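Local atomic coordinates of flavoprotein (PDB entry 5V8S), a protein that probably binds FMN and transfers electrons as an oxidoreductase, carrying a di-iron centre in a metallo-beta-lactamase-like part joined to a flavodoxin-like part. Residues A[352-360]-A[398-409]. The protein carries 1 engineered substitution. Residues are numbered along the deposited sequence; the frame is centred on the assembly and turned at random.
Sequences EKPVLVFGV and IEEAISLLKKEL
Pro354, Leu356 and Phe358 of strand 354-360 rest on the C-terminal helix 395-409 in the alpha/beta layering of a flavodoxin-like fold, a helix packed on a five-stranded parallel sheet of order 2-1-3-4-5. Segment 398-409 runs antiparallel to strand 354-360 (174°), with the axes 9.3 Å apart at their closest, and the alternate residues Pro354, Leu356 and Phe358 face it. Leu356 is the central plug. With chi1 at -64° and CD1 extended away from CA (chi2 177°), the CD1 methyl is carried in among three helix residues: it meets Ile402 CD1 at 3.7 Å, the two side chains crossing at about a right angle, and also touches Leu405 CB and Ala401 CB. That same methyl lies 3.5 Å from Ala401 O, a carbonyl already bonded by Leu405 N within the helix. Toward the C-terminal end of the strand, Phe358 CZ sits 3.9 Å from Ala401 CB, while CE2 reaches Ile398 CG2 at 4.2 Å. Ile402 CD1 comes to the ring edge, near its plane, and thus touches both Leu356 and Phe358. At the other end, Pro354 presents its ring to the last turn: CG meets Leu409 CD2 at 3.8 Å, and CB packs against Leu405 CD1 and the aliphatic CG of Glu408. Val282 of helix 278-292 also touches Phe358, and Ile324 of the neighbouring strand 322-327 touches both Leu356 and Phe358, so the same core continues onto these elements. No hydrogen bond joins the two segments; their direct contact is methyl, ring and methylene packing, while Pro354 and Leu356 each pair through the backbone with Leu323 in the sheet.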
ATOM      1  N   GLU A 352      -6.607 -14.237  18.631  1.00 23.58           N
ATOM      2  CA  GLU A 352      -5.664 -14.969  19.482  1.00 25.25           C
ATOM      3  C   GLU A 352      -5.297 -16.273  18.777  1.00 25.19           C
ATOM      4  O   GLU A 352      -5.815 -17.347  19.071  1.00 26.57           O
ATOM      5  CB  GLU A 352      -6.222 -15.206  20.882  1.00 29.43           C
ATOM      6  CG  GLU A 352      -5.164 -15.759  21.845  1.00 34.29           C
ATOM      7  CD  GLU A 352      -5.731 -16.293  23.149  1.00 39.76           C
ATOM      8  OE1 GLU A 352      -6.825 -15.851  23.557  1.00 40.98           O
ATOM      9  OE2 GLU A 352      -5.065 -17.159  23.763  1.00 41.03           O
ATOM     10  N   LYS A 353      -4.378 -16.166  17.826  1.00 22.70           N
ATOM     11  CA  LYS A 353      -3.880 -17.283  17.043  1.00 22.06           C
ATOM     12  C   LYS A 353      -2.366 -17.347  17.159  1.00 22.10           C
ATOM     13  O   LYS A 353      -1.703 -16.315  17.321  1.00 22.23           O
ATOM     14  CB  LYS A 353      -4.242 -17.139  15.556  1.00 22.10           C
ATOM     15  CG  LYS A 353      -5.745 -17.212  15.293  1.00 21.52           C
ATOM     16  CD  LYS A 353      -6.143 -16.849  13.880  1.00 20.93           C
ATOM     17  CE  LYS A 353      -7.655 -16.872  13.676  1.00 21.09           C
ATOM     18  NZ  LYS A 353      -8.158 -18.258  13.659  1.00 21.45           N
ATOM     19  N   PRO A 354      -1.789 -18.538  17.078  1.00 21.72           N
ATOM     20  CA  PRO A 354      -0.328 -18.645  17.110  1.00 22.51           C
ATOM     21  C   PRO A 354       0.311 -18.163  15.821  1.00 22.32           C
ATOM     22  O   PRO A 354      -0.259 -18.262  14.732  1.00 21.61           O
ATOM     23  CB  PRO A 354      -0.090 -20.140  17.307  1.00 23.55           C
ATOM     24  CG  PRO A 354      -1.338 -20.793  16.861  1.00 24.20           C
ATOM     25  CD  PRO A 354      -2.454 -19.854  17.061  1.00 22.77           C
ATOM     26  N   VAL A 355       1.539 -17.665  15.965  1.00 21.14           N
ATOM     27  CA  VAL A 355       2.300 -17.085  14.866  1.00 20.08           C
ATOM     28  C   VAL A 355       3.745 -17.555  14.962  1.00 19.80           C
ATOM     29  O   VAL A 355       4.293 -17.688  16.059  1.00 22.05           O
ATOM     30  CB  VAL A 355       2.244 -15.540  14.919  1.00 21.90           C
ATOM     31  CG1 VAL A 355       3.158 -14.877  13.899  1.00 24.14           C
ATOM     32  CG2 VAL A 355       0.788 -15.069  14.752  1.00 21.28           C
ATOM     33  N   LEU A 356       4.364 -17.789  13.808  1.00 19.01           N
ATOM     34  CA  LEU A 356       5.813 -17.909  13.699  1.00 19.04           C
ATOM     35  C   LEU A 356       6.336 -16.689  12.963  1.00 18.44           C
ATOM     36  O   LEU A 356       5.737 -16.260  11.974  1.00 19.73           O
ATOM     37  CB  LEU A 356       6.225 -19.126  12.867  1.00 20.09           C
ATOM     38  CG  LEU A 356       5.861 -20.510  13.397  1.00 21.58           C
ATOM     39  CD1 LEU A 356       6.284 -21.585  12.406  1.00 20.38           C
ATOM     40  CD2 LEU A 356       6.486 -20.736  14.773  1.00 22.17           C
ATOM     41  N   VAL A 357       7.474 -16.160  13.417  1.00 18.49           N
ATOM     42  CA  VAL A 357       8.144 -15.051  12.755  1.00 18.66           C
ATOM     43  C   VAL A 357       9.512 -15.531  12.297  1.00 19.54           C
ATOM     44  O   VAL A 357      10.266 -16.118  13.083  1.00 19.70           O
ATOM     45  CB  VAL A 357       8.274 -13.818  13.667  1.00 20.25           C
ATOM     46  CG1 VAL A 357       9.063 -12.697  12.940  1.00 21.14           C
ATOM     47  CG2 VAL A 357       6.905 -13.330  14.103  1.00 20.38           C
ATOM     48  N   PHE A 358       9.790 -15.341  11.015  1.00 17.44           N
ATOM     49  CA  PHE A 358      11.115 -15.491  10.436  1.00 18.82           C
ATOM     50  C   PHE A 358      11.563 -14.100  10.015  1.00 19.44           C
ATOM     51  O   PHE A 358      10.821 -13.382   9.346  1.00 20.46           O
ATOM     52  CB  PHE A 358      11.074 -16.401   9.197  1.00 20.01           C
ATOM     53  CG  PHE A 358      10.709 -17.840   9.477  1.00 19.22           C
ATOM     54  CD1 PHE A 358       9.403 -18.208   9.718  1.00 20.32           C
ATOM     55  CD2 PHE A 358      11.669 -18.832   9.449  1.00 21.74           C
ATOM     56  CE1 PHE A 358       9.076 -19.540   9.961  1.00 20.92           C
ATOM     57  CE2 PHE A 358      11.345 -20.158   9.693  1.00 22.13           C
ATOM     58  CZ  PHE A 358      10.050 -20.516   9.951  1.00 21.53           C
ATOM     59  N   GLY A 359      12.767 -13.710  10.388  1.00 19.69           N
ATOM     60  CA  GLY A 359      13.205 -12.362  10.071  1.00 20.12           C
ATOM     61  C   GLY A 359      14.694 -12.289   9.853  1.00 20.54           C
ATOM     62  O   GLY A 359      15.468 -13.005  10.499  1.00 21.81           O
ATOM     63  N   VAL A 360      15.093 -11.412   8.926  1.00 21.55           N
ATOM     64  CA  VAL A 360      16.499 -11.139   8.695  1.00 23.33           C
ATOM     65  C   VAL A 360      17.064 -10.368   9.874  1.00 26.57           C
ATOM     66  O   VAL A 360      16.387  -9.520  10.473  1.00 26.46           O
ATOM     67  CB  VAL A 360      16.613 -10.314   7.405  1.00 23.00           C
ATOM     68  CG1 VAL A 360      18.014  -9.793   7.247  1.00 24.04           C
ATOM     69  CG2 VAL A 360      16.208 -11.181   6.212  1.00 24.65           C
ATOM     70  N   ILE A 398      14.479 -24.177  10.589  1.00 25.70           N
ATOM     71  CA  ILE A 398      13.172 -24.033   9.957  1.00 24.61           C
ATOM     72  C   ILE A 398      12.266 -25.177  10.389  1.00 24.44           C
ATOM     73  O   ILE A 398      11.110 -24.976  10.771  1.00 25.48           O
ATOM     74  CB  ILE A 398      13.314 -23.997   8.425  1.00 25.38           C
ATOM     75  CG1 ILE A 398      14.304 -22.902   7.975  1.00 26.59           C
ATOM     76  CG2 ILE A 398      11.908 -23.835   7.790  1.00 26.91           C
ATOM     77  CD1 ILE A 398      14.549 -22.867   6.477  1.00 26.71           C
ATOM     78  N   GLU A 399      12.782 -26.399  10.313  1.00 25.88           N
ATOM     79  CA  GLU A 399      12.006 -27.563  10.720  1.00 28.11           C
ATOM     80  C   GLU A 399      11.603 -27.473  12.186  1.00 26.76           C
ATOM     81  O   GLU A 399      10.486 -27.863  12.551  1.00 26.25           O
ATOM     82  CB  GLU A 399      12.819 -28.830  10.441  1.00 33.80           C
ATOM     83  CG  GLU A 399      12.525 -29.442   9.074  1.00 42.34           C
ATOM     84  CD  GLU A 399      11.144 -30.099   9.017  1.00 49.03           C
ATOM     85  OE1 GLU A 399      10.477 -30.030   7.960  1.00 51.28           O
ATOM     86  OE2 GLU A 399      10.727 -30.695  10.037  1.00 51.68           O
ATOM     87  N   GLU A 400      12.500 -26.975  13.045  1.00 26.23           N
ATOM     88  CA  GLU A 400      12.171 -26.822  14.460  1.00 28.31           C
ATOM     89  C   GLU A 400      10.984 -25.890  14.641  1.00 25.92           C
ATOM     90  O   GLU A 400      10.099 -26.151  15.467  1.00 26.24           O
ATOM     91  CB  GLU A 400      13.364 -26.273  15.249  1.00 32.83           C
ATOM     92  CG  GLU A 400      14.425 -27.288  15.575  1.00 39.32           C
ATOM     93  CD  GLU A 400      15.629 -26.678  16.284  1.00 45.08           C
ATOM     94  OE1 GLU A 400      15.707 -25.431  16.382  1.00 47.04           O
ATOM     95  OE2 GLU A 400      16.496 -27.464  16.730  1.00 47.29           O
ATOM     96  N   ALA A 401      10.952 -24.792  13.887  1.00 23.64           N
ATOM     97  CA  ALA A 401       9.869 -23.831  14.045  1.00 22.39           C
ATOM     98  C   ALA A 401       8.551 -24.438  13.600  1.00 22.98           C
ATOM     99  O   ALA A 401       7.532 -24.286  14.273  1.00 23.46           O
ATOM    100  CB  ALA A 401      10.162 -22.565  13.244  1.00 22.36           C
ATOM    101  N   ILE A 402       8.547 -25.107  12.448  1.00 23.07           N
ATOM    102  CA  ILE A 402       7.315 -25.727  11.976  1.00 22.62           C
ATOM    103  C   ILE A 402       6.864 -26.825  12.939  1.00 22.86           C
ATOM    104  O   ILE A 402       5.665 -26.979  13.205  1.00 23.50           O
ATOM    105  CB  ILE A 402       7.474 -26.238  10.531  1.00 23.51           C
ATOM    106  CG1 ILE A 402       7.976 -25.129   9.596  1.00 23.61           C
ATOM    107  CG2 ILE A 402       6.149 -26.804  10.033  1.00 25.24           C
ATOM    108  CD1 ILE A 402       7.214 -23.836   9.660  1.00 23.76           C
ATOM    109  N   SER A 403       7.808 -27.605  13.480  1.00 23.45           N
ATOM    110  CA  SER A 403       7.446 -28.617  14.473  1.00 23.60           C
ATOM    111  C   SER A 403       6.849 -27.991  15.727  1.00 24.23           C
ATOM    112  O   SER A 403       5.915 -28.542  16.321  1.00 25.51           O
ATOM    113  CB  SER A 403       8.665 -29.449  14.851  1.00 25.79           C
ATOM    114  OG  SER A 403       9.103 -30.234  13.761  1.00 28.36           O
ATOM    115  N   LEU A 404       7.384 -26.849  16.155  1.00 24.91           N
ATOM    116  CA  LEU A 404       6.825 -26.150  17.308  1.00 25.38           C
ATOM    117  C   LEU A 404       5.383 -25.744  17.044  1.00 25.03           C
ATOM    118  O   LEU A 404       4.508 -25.907  17.910  1.00 24.91           O
ATOM    119  CB  LEU A 404       7.684 -24.923  17.612  1.00 27.17           C
ATOM    120  CG  LEU A 404       7.383 -24.134  18.882  1.00 27.92           C
ATOM    121  CD1 LEU A 404       7.669 -24.987  20.099  1.00 30.16           C
ATOM    122  CD2 LEU A 404       8.204 -22.848  18.903  1.00 28.19           C
ATOM    123  N   LEU A 405       5.115 -25.236  15.838  1.00 23.96           N
ATOM    124  CA  LEU A 405       3.755 -24.863  15.461  1.00 23.74           C
ATOM    125  C   LEU A 405       2.829 -26.078  15.453  1.00 24.52           C
ATOM    126  O   LEU A 405       1.695 -26.009  15.942  1.00 25.02           O
ATOM    127  CB  LEU A 405       3.787 -24.201  14.084  1.00 23.54           C
ATOM    128  CG  LEU A 405       2.423 -23.742  13.585  1.00 23.71           C
ATOM    129  CD1 LEU A 405       1.834 -22.709  14.538  1.00 24.98           C
ATOM    130  CD2 LEU A 405       2.522 -23.178  12.189  1.00 24.61           C
ATOM    131  N   LYS A 406       3.294 -27.200  14.902  1.00 24.23           N
ATOM    132  CA  LYS A 406       2.483 -28.417  14.876  1.00 25.85           C
ATOM    133  C   LYS A 406       2.144 -28.886  16.289  1.00 25.71           C
ATOM    134  O   LYS A 406       1.017 -29.315  16.560  1.00 26.61           O
ATOM    135  CB  LYS A 406       3.239 -29.501  14.105  1.00 29.10           C
ATOM    136  CG  LYS A 406       2.566 -30.878  14.054  1.00 32.58           C
ATOM    137  CD  LYS A 406       1.352 -30.824  13.173  1.00 35.97           C
ATOM    138  CE  LYS A 406       0.729 -32.202  12.975  1.00 38.97           C
ATOM    139  NZ  LYS A 406      -0.513 -32.042  12.192  1.00 41.66           N
ATOM    140  N   LYS A 407       3.112 -28.811  17.202  1.00 26.11           N
ATOM    141  CA  LYS A 407       2.868 -29.153  18.597  1.00 26.89           C
ATOM    142  C   LYS A 407       1.778 -28.274  19.200  1.00 25.76           C
ATOM    143  O   LYS A 407       0.900 -28.758  19.934  1.00 26.62           O
ATOM    144  CB  LYS A 407       4.185 -29.005  19.359  1.00 29.65           C
ATOM    145  CG  LYS A 407       4.119 -29.302  20.825  1.00 33.58           C
ATOM    146  CD  LYS A 407       5.489 -29.143  21.456  1.00 38.54           C
ATOM    147  CE  LYS A 407       5.531 -29.683  22.865  1.00 42.43           C
ATOM    148  NZ  LYS A 407       5.368 -31.188  22.922  1.00 45.13           N
ATOM    149  N   GLU A 408       1.807 -26.975  18.888  1.00 25.92           N
ATOM    150  CA  GLU A 408       0.818 -26.057  19.436  1.00 27.63           C
ATOM    151  C   GLU A 408      -0.570 -26.325  18.862  1.00 27.13           C
ATOM    152  O   GLU A 408      -1.564 -26.245  19.582  1.00 28.26           O
ATOM    153  CB  GLU A 408       1.237 -24.619  19.132  1.00 31.37           C
ATOM    154  CG  GLU A 408       0.268 -23.549  19.618  1.00 36.63           C
ATOM    155  CD  GLU A 408       0.393 -23.278  21.106  1.00 43.05           C
ATOM    156  OE1 GLU A 408       1.292 -23.862  21.751  1.00 45.68           O
ATOM    157  OE2 GLU A 408      -0.404 -22.467  21.623  1.00 46.54           O
ATOM    158  N   LEU A 409      -0.657 -26.634  17.568  1.00 26.35           N
ATOM    159  CA  LEU A 409      -1.944 -26.782  16.903  1.00 26.43           C
ATOM    160  C   LEU A 409      -2.529 -28.183  17.019  1.00 27.68           C
ATOM    161  O   LEU A 409      -3.751 -28.338  16.862  1.00 28.89           O
ATOM    162  CB  LEU A 409      -1.788 -26.445  15.416  1.00 25.42           C
ATOM    163  CG  LEU A 409      -1.497 -24.979  15.080  1.00 25.11           C
ATOM    164  CD1 LEU A 409      -1.288 -24.807  13.582  1.00 25.32           C
ATOM    165  CD2 LEU A 409      -2.619 -24.097  15.578  1.00 25.82           C
TER